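Local atomic coordinates of Tas1 (Pseudomonas aeruginosa, PDB entry 6OX6), a protein that pyrophosphorylates adenosine nucleotides to (p)ppApp, acting as a type VI secretion toxin that depletes ADP and ATP in competitor cells. Residues Thr243-Phe249 and Ala289-Asn294; Ala281-Ser285 and Ile304-Ala308; Asp341-Tyr345 and Ser426-Tyr430; Glu368-Lys373 and Tyr429-Arg434; Leu270-His274 and Thr321-Leu326. One frame throughout, in Å; residues are numbered along the deposited sequence.

Contact 1. Residues Thr243-Phe249 and Ala289-Asn294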
# COMPACT_ATOMS: atom_id res chain seq x y z
N THR A 243 22.98 -6.52 9.68
CA THR A 243 22.06 -5.81 8.81
C THR A 243 22.75 -4.72 7.97
O THR A 243 23.32 -3.78 8.50
CB THR A 243 20.92 -5.17 9.62
OG1 THR A 243 20.21 -4.24 8.79
CG2 THR A 243 21.48 -4.46 10.85
N GLN A 244 22.75 -4.90 6.65
CA GLN A 244 23.48 -3.99 5.77
C GLN A 244 22.88 -2.63 5.42
O GLN A 244 21.82 -2.53 4.81
CB GLN A 244 23.84 -4.72 4.47
CG GLN A 244 24.55 -6.04 4.67
CD GLN A 244 26.05 -5.88 4.82
OE1 GLN A 244 26.63 -4.89 4.36
NE2 GLN A 244 26.69 -6.84 5.47
N VAL A 245 23.58 -1.57 5.84
CA VAL A 245 23.17 -0.20 5.48
C VAL A 245 23.12 -0.09 3.96
O VAL A 245 24.04 -0.58 3.28
CB VAL A 245 24.16 0.82 6.08
CG1 VAL A 245 23.71 2.23 5.80
CG2 VAL A 245 24.33 0.60 7.59
N PRO A 246 22.07 0.47 3.37
CA PRO A 246 22.04 0.58 1.91
C PRO A 246 22.90 1.75 1.45
O PRO A 246 23.10 2.73 2.16
CB PRO A 246 20.56 0.82 1.58
CG PRO A 246 19.80 0.43 2.84
CD PRO A 246 20.76 0.77 3.96
N LYS A 247 23.44 1.61 0.23
CA LYS A 247 24.28 2.66 -0.33
C LYS A 247 23.47 3.94 -0.51
O LYS A 247 22.37 3.91 -1.06
CB LYS A 247 24.87 2.21 -1.66
CG LYS A 247 25.84 1.04 -1.56
CD LYS A 247 27.31 1.47 -1.72
CE LYS A 247 27.51 2.56 -2.79
NZ LYS A 247 28.97 2.76 -3.14
N GLY A 248 24.01 5.05 -0.05
CA GLY A 248 23.29 6.30 -0.12
C GLY A 248 22.16 6.43 0.86
O GLY A 248 21.38 7.39 0.76
N PHE A 249 22.06 5.53 1.83
CA PHE A 249 20.91 5.52 2.73
C PHE A 249 20.78 6.82 3.50
O PHE A 249 19.70 7.42 3.55
CB PHE A 249 20.98 4.36 3.72
CG PHE A 249 19.90 4.40 4.75
CD1 PHE A 249 18.66 3.85 4.47
CD2 PHE A 249 20.10 5.00 5.98
CE1 PHE A 249 17.64 3.89 5.40
CE2 PHE A 249 19.08 5.04 6.92
CZ PHE A 249 17.85 4.48 6.63
N ALA A 289 13.27 1.23 8.08
CA ALA A 289 13.50 1.85 6.79
C ALA A 289 14.55 1.06 6.01
O ALA A 289 14.35 0.74 4.84
CB ALA A 289 13.94 3.30 6.98
N MSE A 290 15.65 0.70 6.67
CA MSE A 290 16.68 -0.07 6.02
C MSE A 290 16.26 -1.45 5.61
O MSE A 290 16.59 -1.90 4.51
CB MSE A 290 17.95 -0.17 6.89
CG MSE A 290 18.73 1.14 6.98
SE MSE A 290 19.94 1.21 8.48
CE MSE A 290 20.89 -0.45 8.18
N GLN A 291 15.50 -2.12 6.47
CA GLN A 291 15.00 -3.46 6.19
C GLN A 291 14.05 -3.42 5.00
O GLN A 291 14.07 -4.30 4.14
CB GLN A 291 14.30 -4.05 7.41
CG GLN A 291 15.24 -4.70 8.41
CD GLN A 291 16.15 -5.73 7.78
OE1 GLN A 291 16.70 -5.51 6.69
NE2 GLN A 291 16.32 -6.86 8.45
N LYS A 292 13.21 -2.39 4.95
CA LYS A 292 12.25 -2.24 3.85
C LYS A 292 12.96 -1.90 2.53
O LYS A 292 12.61 -2.43 1.47
CB LYS A 292 11.22 -1.17 4.20
CG LYS A 292 10.14 -0.97 3.16
CD LYS A 292 9.02 -0.12 3.72
CE LYS A 292 7.79 -0.15 2.82
NZ LYS A 292 6.67 0.60 3.46
N ILE A 293 13.97 -1.02 2.58
CA ILE A 293 14.76 -0.74 1.38
C ILE A 293 15.43 -2.01 0.87
O ILE A 293 15.45 -2.27 -0.34
CB ILE A 293 15.81 0.34 1.67
CG1 ILE A 293 15.12 1.70 1.78
CG2 ILE A 293 16.93 0.30 0.59
CD1 ILE A 293 15.96 2.76 2.55
N ASN A 294 16.04 -2.79 1.78
CA ASN A 294 16.74 -3.99 1.37
C ASN A 294 15.80 -5.07 0.85
O ASN A 294 16.14 -5.78 -0.11
CB ASN A 294 17.58 -4.54 2.53
CG ASN A 294 18.75 -3.63 2.89
OD1 ASN A 294 19.24 -2.86 2.07
ND2 ASN A 294 19.20 -3.72 4.15
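A Met-aromatic contact between Phe249 and the selenomethionine Met290 lies at the centre of this packing of a loop on a helix. CG of Met290 sits over one face of the Phe249 ring, 3.5 Å from its centroid, in a CH-pi contact. The selenium follows over the ring at 4.4 Å from the same centroid, 17° off the ring normal. A bend at chi3 (52°) then turns CE toward the loop, where it meets Val245 CG2 at 3.6 Å. Ile293 takes the edge of the aromatic ring, its CD1 lying in the ring plane 3.5 Å from Phe249 CD1, while its CG2 touches Pro246 CG at 3.6 Å. One polar bond joins the segments: Asn294 ND2 donates to Gln244 O at 3.0 Å and 161°, in the plane of both the carbonyl and the side-chain amide. A type II turn from Pro246 to Phe249 reverses the loop, and Gly248 is the N-cap of the helix that follows. Phe249 thus begins helix 249-253, where its ring also meets that of Tyr253. Ala289 and Ile293 of helix 286-296 also pack on the loop leading to strand 308-313, touching Leu307, Ile304 and Pro301.

Contact 2. Residues Ala281-Ser285 and Ile304-Ala308. With ACT (acetate ion), chain D.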
# COMPACT_ATOMS: atom_id res chain seq x y z
N ALA A 281 2.54 11.35 11.51
CA ALA A 281 3.34 10.27 12.06
C ALA A 281 4.80 10.69 12.00
O ALA A 281 5.17 11.54 11.19
CB ALA A 281 3.14 8.97 11.27
N PRO A 282 5.66 10.12 12.85
CA PRO A 282 7.09 10.42 12.76
C PRO A 282 7.71 9.74 11.54
O PRO A 282 7.10 8.90 10.87
CB PRO A 282 7.66 9.86 14.06
CG PRO A 282 6.73 8.72 14.40
CD PRO A 282 5.36 9.17 13.95
N ILE A 283 8.96 10.12 11.28
CA ILE A 283 9.74 9.53 10.20
C ILE A 283 9.91 8.04 10.45
O ILE A 283 10.02 7.60 11.61
CB ILE A 283 11.08 10.27 10.10
CG1 ILE A 283 10.99 11.42 9.10
CG2 ILE A 283 12.24 9.36 9.76
CD1 ILE A 283 10.07 12.53 9.54
N LYS A 284 9.88 7.23 9.39
CA LYS A 284 10.07 5.79 9.56
C LYS A 284 11.35 5.53 10.33
O LYS A 284 12.38 6.17 10.09
CB LYS A 284 10.12 5.09 8.20
CG LYS A 284 10.09 3.57 8.29
CD LYS A 284 9.84 2.92 6.93
CE LYS A 284 8.55 2.11 6.96
NZ LYS A 284 7.35 2.93 7.35
N SER A 285 11.30 4.59 11.27
CA SER A 285 12.49 4.30 12.07
C SER A 285 13.60 3.75 11.19
O SER A 285 13.35 3.10 10.16
CB SER A 285 12.18 3.29 13.19
OG SER A 285 12.45 1.95 12.77
N ILE A 304 12.20 3.97 -1.80
CA ILE A 304 11.25 3.89 -0.70
C ILE A 304 10.42 5.17 -0.65
O ILE A 304 10.94 6.28 -0.80
CB ILE A 304 11.97 3.64 0.64
CG1 ILE A 304 10.94 3.49 1.77
CG2 ILE A 304 12.95 4.76 0.97
CD1 ILE A 304 11.55 2.93 3.07
N LYS A 305 9.11 5.02 -0.43
CA LYS A 305 8.18 6.12 -0.61
C LYS A 305 7.45 6.53 0.67
O LYS A 305 6.69 7.52 0.63
CB LYS A 305 7.17 5.76 -1.70
CG LYS A 305 7.87 5.26 -2.98
CD LYS A 305 6.88 4.96 -4.12
CE LYS A 305 7.61 4.48 -5.39
NZ LYS A 305 8.39 3.21 -5.17
N ASP A 306 7.66 5.84 1.79
CA ASP A 306 6.90 6.13 3.00
C ASP A 306 7.80 6.47 4.17
O ASP A 306 7.42 6.28 5.33
CB ASP A 306 5.97 4.97 3.36
CG ASP A 306 6.73 3.72 3.82
OD1 ASP A 306 7.92 3.55 3.43
OD2 ASP A 306 6.12 2.89 4.55
N LEU A 307 9.00 6.98 3.90
CA LEU A 307 9.81 7.53 4.98
C LEU A 307 9.03 8.61 5.73
O LEU A 307 8.96 8.60 6.97
CB LEU A 307 11.13 8.07 4.43
CG LEU A 307 12.11 6.96 4.03
CD1 LEU A 307 13.36 7.55 3.41
CD2 LEU A 307 12.46 6.10 5.26
N ALA A 308 8.41 9.51 4.99
CA ALA A 308 7.45 10.47 5.52
C ALA A 308 6.06 10.03 5.09
O ALA A 308 5.85 9.64 3.93
CB ALA A 308 7.74 11.88 5.00
C ACT D . 6.66 2.17 10.52
O ACT D . 7.19 1.25 9.83
OXT ACT D . 5.52 2.67 10.40
CH3 ACT D . 7.56 2.76 11.69
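Lys284 joins two loops by both its backbone and its side chain, in a polar contact between the loop that enters helix 286-296 and the loop that leads from it into strand 308-313. Its amide nitrogen donates to Leu307 O at 2.9 Å and 162°, approaching in the carbonyl plane on a lone pair. The same oxygen receives a CA-H...O contact from Ile283 CA at 3.5 Å, so neighbouring residues of one loop converge on a single carbonyl of the other. CB of Lys284 lies 3.9 Å from Leu307 CD2, and from there the chain runs out past Ile304 CD1 before bending at chi3 (-119°) and again at chi4, which swings the ammonium group round to Asp306.

The salt bridge of Lys284 NZ to Asp306 OD2 is 3.1 Å long, and the nitrogen stands well above the carboxylate plane, 63° out of it. Asp306 OD2 has a stronger partner in Lys292 of helix 286-296.

Segment 281-285 leaves strand 277-280, and segment 304-308 leads into strand 308-313, its antiparallel neighbour in the sheet. The contact therefore closes a strand-helix-strand connection at its base, with Ser285 at the N-cap of the intervening helix. An acetate ion, probably from the crystallisation liquor, accepts a weak hydrogen bond from Lys284 NZ at 3.0 Å and another from Arg288. Lys305 of segment 304-308 makes a salt bridge to Glu21 of the Pa14_01140 chain.

Contact 3. Residues Asp341-Tyr345 and Ser426-Tyr430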
# COMPACT_ATOMS: atom_id res chain seq x y z
N ASP A 341 -9.53 -5.24 -5.58
CA ASP A 341 -8.69 -5.78 -4.52
C ASP A 341 -9.21 -7.16 -4.07
O ASP A 341 -10.38 -7.27 -3.67
CB ASP A 341 -8.69 -4.79 -3.36
CG ASP A 341 -7.95 -5.30 -2.13
OD1 ASP A 341 -7.11 -6.22 -2.24
OD2 ASP A 341 -8.21 -4.75 -1.05
N PRO A 342 -8.38 -8.21 -4.11
CA PRO A 342 -8.86 -9.53 -3.65
C PRO A 342 -9.38 -9.51 -2.23
O PRO A 342 -10.23 -10.33 -1.86
CB PRO A 342 -7.61 -10.42 -3.75
CG PRO A 342 -6.66 -9.69 -4.64
CD PRO A 342 -6.93 -8.24 -4.40
N LEU A 343 -8.89 -8.59 -1.40
CA LEU A 343 -9.33 -8.47 -0.03
C LEU A 343 -10.46 -7.46 0.17
O LEU A 343 -10.90 -7.28 1.30
CB LEU A 343 -8.15 -8.09 0.87
CG LEU A 343 -6.88 -8.98 0.78
CD1 LEU A 343 -5.90 -8.58 1.92
CD2 LEU A 343 -7.18 -10.43 0.82
N GLY A 344 -10.94 -6.81 -0.89
CA GLY A 344 -12.13 -5.98 -0.77
C GLY A 344 -11.96 -4.67 -0.02
O GLY A 344 -12.95 -4.02 0.31
N TYR A 345 -10.72 -4.25 0.21
CA TYR A 345 -10.48 -2.99 0.89
C TYR A 345 -10.81 -1.82 -0.05
O TYR A 345 -10.84 -1.98 -1.28
CB TYR A 345 -9.03 -2.95 1.38
CG TYR A 345 -8.62 -1.69 2.15
CD1 TYR A 345 -7.63 -0.85 1.66
CD2 TYR A 345 -9.25 -1.35 3.35
CE1 TYR A 345 -7.26 0.31 2.36
CE2 TYR A 345 -8.89 -0.22 4.05
CZ TYR A 345 -7.88 0.60 3.55
OH TYR A 345 -7.51 1.74 4.21
N SER A 426 -12.57 -11.62 3.80
CA SER A 426 -12.18 -10.22 3.91
C SER A 426 -13.11 -9.33 3.10
O SER A 426 -13.59 -8.30 3.61
CB SER A 426 -10.73 -10.05 3.46
OG SER A 426 -10.31 -8.69 3.60
N ARG A 427 -13.46 -9.77 1.89
CA ARG A 427 -14.38 -8.99 1.05
C ARG A 427 -15.75 -8.93 1.68
O ARG A 427 -16.39 -7.87 1.70
CB ARG A 427 -14.49 -9.61 -0.35
CG ARG A 427 -13.22 -9.53 -1.17
CD ARG A 427 -13.49 -9.87 -2.65
NE ARG A 427 -14.00 -11.22 -2.81
CZ ARG A 427 -13.23 -12.31 -2.86
NH1 ARG A 427 -11.90 -12.20 -2.78
NH2 ARG A 427 -13.78 -13.51 -3.02
N ALA A 428 -16.22 -10.06 2.21
CA ALA A 428 -17.53 -10.06 2.87
C ALA A 428 -17.52 -9.13 4.08
O ALA A 428 -18.51 -8.44 4.35
CB ALA A 428 -17.90 -11.49 3.27
N TYR A 429 -16.39 -9.06 4.79
CA TYR A 429 -16.32 -8.20 5.96
C TYR A 429 -16.40 -6.74 5.56
O TYR A 429 -17.26 -5.99 6.05
CB TYR A 429 -15.02 -8.48 6.73
CG TYR A 429 -14.75 -7.55 7.90
CD1 TYR A 429 -15.45 -7.69 9.12
CD2 TYR A 429 -13.76 -6.58 7.82
CE1 TYR A 429 -15.17 -6.84 10.20
CE2 TYR A 429 -13.49 -5.73 8.88
CZ TYR A 429 -14.19 -5.86 10.05
OH TYR A 429 -13.86 -4.99 11.07
N TYR A 430 -15.52 -6.31 4.66
CA TYR A 430 -15.52 -4.91 4.24
C TYR A 430 -16.81 -4.53 3.54
O TYR A 430 -17.21 -3.36 3.61
CB TYR A 430 -14.36 -4.64 3.31
CG TYR A 430 -13.04 -4.46 4.03
CD1 TYR A 430 -12.93 -3.62 5.14
CD2 TYR A 430 -11.90 -5.13 3.59
CE1 TYR A 430 -11.69 -3.43 5.79
CE2 TYR A 430 -10.66 -4.93 4.22
CZ TYR A 430 -10.58 -4.09 5.31
OH TYR A 430 -9.33 -3.92 5.91
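The Tyr430 ring has Leu343 O at its edge, in the ring plane and 3.3 Å from CD2, while CD2 of the adjoining Tyr429 lies over one face. Tyr345 meets it obliquely: the two ring planes stand at 55° with centroids 5.5 Å apart, and Tyr345 CD2 approaches Tyr430 CZ to 3.6 Å. The third flat group, the guanidinium of Arg427, uses its edge. NH1 donates to Pro342 O at 2.7 Å, close to the guanidinium plane and on a carbonyl lone pair, an approach made possible by the bend of the chain at chi3 (-61°). Ser426 OG donates to the next carbonyl, Leu343 O, at 2.8 Å, also on a lone pair. Gly344, with positive phi, ends the type I turn that starts at Asp341, and its CA comes within 4.2 Å of Arg427 CA. Within the loop, Asp341 OD1 accepts from Leu343 N in an Asx turn and OD2 accepts from Tyr345 N, each met from above the carboxylate plane. The helix thus supplies donors to successive turn carbonyls. The carboxylate that holds the turn also forms a salt bridge, through OD2, with Arg60 of the Pa14_01140 chain, so the bound immunity protein probably helps to compensate its charge.

Contact 4. Residues Glu368-Lys373 and Tyr429-Arg434. With ACT (acetate ion), chain I.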
# COMPACT_ATOMS: atom_id res chain seq x y z
N GLU A 368 -15.19 4.96 8.76
CA GLU A 368 -15.75 3.61 8.77
C GLU A 368 -14.73 2.59 8.30
O GLU A 368 -14.61 1.50 8.88
CB GLU A 368 -17.01 3.56 7.90
CG GLU A 368 -18.19 4.35 8.46
CD GLU A 368 -17.99 5.88 8.42
OE1 GLU A 368 -17.06 6.35 7.73
OE2 GLU A 368 -18.75 6.61 9.09
N MSE A 369 -14.00 2.93 7.24
CA MSE A 369 -13.01 2.03 6.68
C MSE A 369 -11.86 1.80 7.63
O MSE A 369 -11.36 0.66 7.73
CB MSE A 369 -12.47 2.62 5.39
CG MSE A 369 -13.46 2.41 4.24
SE MSE A 369 -14.04 0.52 4.22
CE MSE A 369 -12.26 -0.31 4.03
N ILE A 370 -11.44 2.85 8.33
CA ILE A 370 -10.32 2.75 9.27
C ILE A 370 -10.72 1.94 10.49
O ILE A 370 -9.96 1.09 10.98
CB ILE A 370 -9.82 4.14 9.65
CG1 ILE A 370 -9.00 4.72 8.48
CG2 ILE A 370 -8.98 4.05 10.97
CD1 ILE A 370 -8.89 6.22 8.47
N TYR A 371 -11.92 2.20 11.02
CA TYR A 371 -12.48 1.36 12.06
C TYR A 371 -12.42 -0.11 11.66
O TYR A 371 -12.01 -0.98 12.44
CB TYR A 371 -13.92 1.78 12.33
CG TYR A 371 -14.60 0.96 13.38
CD1 TYR A 371 -15.58 0.03 13.05
CD2 TYR A 371 -14.27 1.12 14.72
CE1 TYR A 371 -16.21 -0.73 14.04
CE2 TYR A 371 -14.87 0.37 15.70
CZ TYR A 371 -15.84 -0.55 15.35
OH TYR A 371 -16.43 -1.27 16.35
N ALA A 372 -12.82 -0.39 10.43
CA ALA A 372 -12.91 -1.77 9.97
C ALA A 372 -11.54 -2.41 9.87
O ALA A 372 -11.35 -3.56 10.28
CB ALA A 372 -13.62 -1.81 8.62
N LYS A 373 -10.56 -1.67 9.34
CA LYS A 373 -9.29 -2.27 9.02
C LYS A 373 -8.35 -2.36 10.22
O LYS A 373 -7.72 -3.40 10.44
CB LYS A 373 -8.61 -1.48 7.90
CG LYS A 373 -7.17 -1.92 7.67
CD LYS A 373 -6.52 -1.01 6.62
CE LYS A 373 -5.03 -1.29 6.52
NZ LYS A 373 -4.39 -0.44 5.49
N TYR A 429 -16.39 -9.06 4.79
CA TYR A 429 -16.32 -8.20 5.96
C TYR A 429 -16.40 -6.74 5.56
O TYR A 429 -17.26 -5.99 6.05
CB TYR A 429 -15.02 -8.48 6.73
CG TYR A 429 -14.75 -7.55 7.90
CD1 TYR A 429 -15.45 -7.69 9.12
CD2 TYR A 429 -13.76 -6.58 7.82
CE1 TYR A 429 -15.17 -6.84 10.20
CE2 TYR A 429 -13.49 -5.73 8.88
CZ TYR A 429 -14.19 -5.86 10.05
OH TYR A 429 -13.86 -4.99 11.07
N TYR A 430 -15.52 -6.31 4.66
CA TYR A 430 -15.52 -4.91 4.24
C TYR A 430 -16.81 -4.53 3.54
O TYR A 430 -17.21 -3.36 3.61
CB TYR A 430 -14.36 -4.64 3.31
CG TYR A 430 -13.04 -4.46 4.03
CD1 TYR A 430 -12.93 -3.62 5.14
CD2 TYR A 430 -11.90 -5.13 3.59
CE1 TYR A 430 -11.69 -3.43 5.79
CE2 TYR A 430 -10.66 -4.93 4.22
CZ TYR A 430 -10.58 -4.09 5.31
OH TYR A 430 -9.33 -3.92 5.91
N ASP A 431 -17.44 -5.47 2.84
CA ASP A 431 -18.74 -5.19 2.21
C ASP A 431 -19.81 -4.92 3.24
O ASP A 431 -20.66 -4.04 3.04
CB ASP A 431 -19.17 -6.36 1.32
CG ASP A 431 -18.50 -6.32 -0.04
OD1 ASP A 431 -17.82 -5.31 -0.35
OD2 ASP A 431 -18.66 -7.31 -0.79
N ALA A 432 -19.84 -5.70 4.33
CA ALA A 432 -20.83 -5.43 5.37
C ALA A 432 -20.62 -4.04 5.96
O ALA A 432 -21.58 -3.32 6.23
CB ALA A 432 -20.77 -6.50 6.46
N VAL A 433 -19.36 -3.62 6.13
CA VAL A 433 -19.11 -2.27 6.65
C VAL A 433 -19.72 -1.22 5.73
O VAL A 433 -20.38 -0.28 6.19
CB VAL A 433 -17.60 -2.03 6.83
CG1 VAL A 433 -17.42 -0.66 7.37
CG2 VAL A 433 -16.97 -3.09 7.77
N ARG A 434 -19.53 -1.37 4.41
CA ARG A 434 -19.93 -0.34 3.45
C ARG A 434 -21.43 -0.30 3.18
O ARG A 434 -21.94 0.73 2.73
CB ARG A 434 -19.17 -0.53 2.11
CG ARG A 434 -17.69 -0.09 2.16
CD ARG A 434 -16.99 -0.09 0.80
NE ARG A 434 -16.85 -1.46 0.33
CZ ARG A 434 -15.76 -2.20 0.43
NH1 ARG A 434 -14.64 -1.69 0.95
NH2 ARG A 434 -15.79 -3.47 -0.01
C ACT I . -5.14 3.07 6.38
O ACT I . -4.39 2.18 5.88
OXT ACT I . -5.40 3.29 7.59
CH3 ACT I . -5.84 4.02 5.32
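Ala372 and Val433 mark the close-packed heart of two helices that run roughly antiparallel, at 147°, with axes 10.1 Å apart. The single methyl of Ala372 serves three partners. Its CB lies 3.7 Å from Val433 CG2; Ala372 CB is also 3.8 Å from Tyr430 CE1, at the edge of that ring, and it touches Tyr429 CE2. Met369, a selenomethionine, folds back at chi2 and chi3 (-49° and -58°), which brings CE to 3.6 Å from Tyr430 CD1, with the selenium placed obliquely to the ring, a Met-aromatic contact. At the other end of that ring the Tyr430 hydroxyl crosses the lysine chain at a slant, its OH 3.2 Å from Lys373 CB. Tyr429 OH comes within 3.0 Å of Ala372 O in the ring plane, and the same hydroxyl meets Pro398 O and Gln401 N.

The margins are looser. Glu368 turns its carboxylate away and touches Val433 chiefly through its backbone oxygen. Lys373 leaves the interface fully extended and donates from NZ to O of an acetate ion at 2.6 Å, a ligand probably taken from the crystallisation liquor. Arg434 NH1 reaches Met369 SE only at 4.0 Å; its guanidinium is held instead by Asp431, Ser346 and Gly344 O. Ile370 packs on helix 376-383 and Tyr371 on helix 385-393, while Val397 touches Tyr429 and Val433, so the pair packs within the helical region that follows strand 359-365.

Contact 5. Residues Leu270-His274 and Thr321-Leu326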
# COMPACT_ATOMS: atom_id res chain seq x y z
N LEU A 270 -5.64 20.28 2.98
CA LEU A 270 -6.77 19.56 2.41
C LEU A 270 -7.68 18.99 3.48
O LEU A 270 -8.90 18.92 3.27
CB LEU A 270 -6.29 18.44 1.50
CG LEU A 270 -5.39 18.92 0.38
CD1 LEU A 270 -4.45 17.81 -0.03
CD2 LEU A 270 -6.28 19.33 -0.75
N ALA A 271 -7.13 18.56 4.62
CA ALA A 271 -8.00 18.01 5.66
C ALA A 271 -8.91 19.09 6.22
O ALA A 271 -10.13 18.91 6.29
CB ALA A 271 -7.17 17.38 6.78
N ALA A 272 -8.34 20.23 6.60
CA ALA A 272 -9.15 21.33 7.13
C ALA A 272 -10.08 21.94 6.09
O ALA A 272 -11.01 22.65 6.47
CB ALA A 272 -8.23 22.38 7.73
N LYS A 273 -9.87 21.67 4.80
CA LYS A 273 -10.76 22.14 3.74
C LYS A 273 -12.11 21.42 3.75
O LYS A 273 -13.15 22.04 3.53
CB LYS A 273 -10.09 21.96 2.38
CG LYS A 273 -9.59 23.23 1.73
CD LYS A 273 -9.67 23.13 0.21
CE LYS A 273 -11.13 23.14 -0.26
NZ LYS A 273 -11.31 22.95 -1.74
N HIS A 274 -12.11 20.09 3.96
CA HIS A 274 -13.31 19.29 3.80
C HIS A 274 -13.83 18.74 5.12
O HIS A 274 -14.62 17.79 5.12
CB HIS A 274 -13.06 18.12 2.85
CG HIS A 274 -12.42 18.53 1.57
ND1 HIS A 274 -13.14 18.70 0.41
CD2 HIS A 274 -11.13 18.82 1.27
CE1 HIS A 274 -12.31 19.06 -0.56
NE2 HIS A 274 -11.09 19.14 -0.07
N THR A 321 -13.05 13.52 -3.40
CA THR A 321 -12.67 14.92 -3.63
C THR A 321 -11.22 15.15 -3.25
O THR A 321 -10.45 15.74 -4.02
CB THR A 321 -13.59 15.86 -2.86
OG1 THR A 321 -14.95 15.52 -3.13
CG2 THR A 321 -13.34 17.29 -3.28
N VAL A 322 -10.82 14.64 -2.07
CA VAL A 322 -9.43 14.74 -1.62
C VAL A 322 -8.48 14.03 -2.57
O VAL A 322 -7.37 14.52 -2.84
CB VAL A 322 -9.29 14.19 -0.19
CG1 VAL A 322 -7.83 14.30 0.24
CG2 VAL A 322 -10.21 14.93 0.76
N ALA A 323 -8.87 12.85 -3.07
CA ALA A 323 -8.06 12.14 -4.06
C ALA A 323 -7.73 13.02 -5.26
O ALA A 323 -6.57 13.11 -5.69
CB ALA A 323 -8.78 10.87 -4.52
N ALA A 324 -8.75 13.67 -5.82
CA ALA A 324 -8.56 14.55 -6.97
C ALA A 324 -7.63 15.71 -6.63
O ALA A 324 -6.85 16.17 -7.48
CB ALA A 324 -9.91 15.09 -7.45
N GLU A 325 -7.69 16.16 -5.38
CA GLU A 325 -6.86 17.26 -4.91
C GLU A 325 -5.38 16.88 -4.93
O GLU A 325 -4.55 17.67 -5.38
CB GLU A 325 -7.27 17.67 -3.49
CG GLU A 325 -7.91 19.05 -3.41
CD GLU A 325 -9.42 18.98 -3.34
OE1 GLU A 325 -9.96 18.89 -2.21
OE2 GLU A 325 -10.08 19.03 -4.40
N LEU A 326 -5.06 15.68 -4.45
CA LEU A 326 -3.67 15.24 -4.43
C LEU A 326 -3.16 15.02 -5.85
O LEU A 326 -1.99 15.27 -6.15
CB LEU A 326 -3.57 13.94 -3.60
CG LEU A 326 -3.97 14.02 -2.11
CD1 LEU A 326 -4.19 12.63 -1.50
CD2 LEU A 326 -2.92 14.72 -1.32
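His274 and Glu325 probably supply the polar link between the C-terminal end of helix 256-273 and helix 319-328. NE2 of His274 is modelled as donating to Glu325 OE1 at 2.4 Å, a very short distance, with a bent angle of 124° at the hydrogen. The carboxylate oxygen is crowded in the model, so the pairing is plausible but its exact length is doubtful. The two groups face each other with ring and carboxylate planes only 12° apart, and the oxygen lies near the edge of the imidazole. Val322 CG2 lies over one face of that ring, 4.0 Å from His274 CD2, and Thr321 CG2 approaches His274 CE1 at 3.4 Å. The backbone amide of His274 is satisfied within its own helix end by Ala271 O at 3.3 Å, with a weaker, longer bond to Leu270 O. Lys273 NZ stands 4.3 Å from Glu325 OE1, too far for a salt bridge. Beneath the polar pair, Leu270 CD1 meets Leu326 CD2 at 3.7 Å, and Leu326 and Val322 continue onto the sheet through strand 359-365. If the pairing is real, the carboxylate would tend to favour a protonated imidazole, while Lys273 nearby would share in offsetting the glutamate charge.

Overall arrangement
Contacts 1 and 2 form one cluster, their centres 13 Å apart, joined by the Lys292-Asp306 salt bridge and by packing of helix 286-296 on the loop before strand 308-313. Contacts 3 and 4, with centres 9 Å apart, form the second and share Tyr429 and Tyr430 on helix 419-435. Contacts 1 and 2 lie on the opposite side of the chain's centre from contact 4. Contact 5, its centre about 21 Å from those of contacts 2 and 4, pairs two helices that pack on the mixed sheet. Along the chain contact 1 crosses contacts 2 and 5, contact 2 is nested inside contact 5, and contacts 3 and 4 come later. Contacts 1, 2 and 3 each touch the Pa14_01140 chain; contacts 4 and 5 do not.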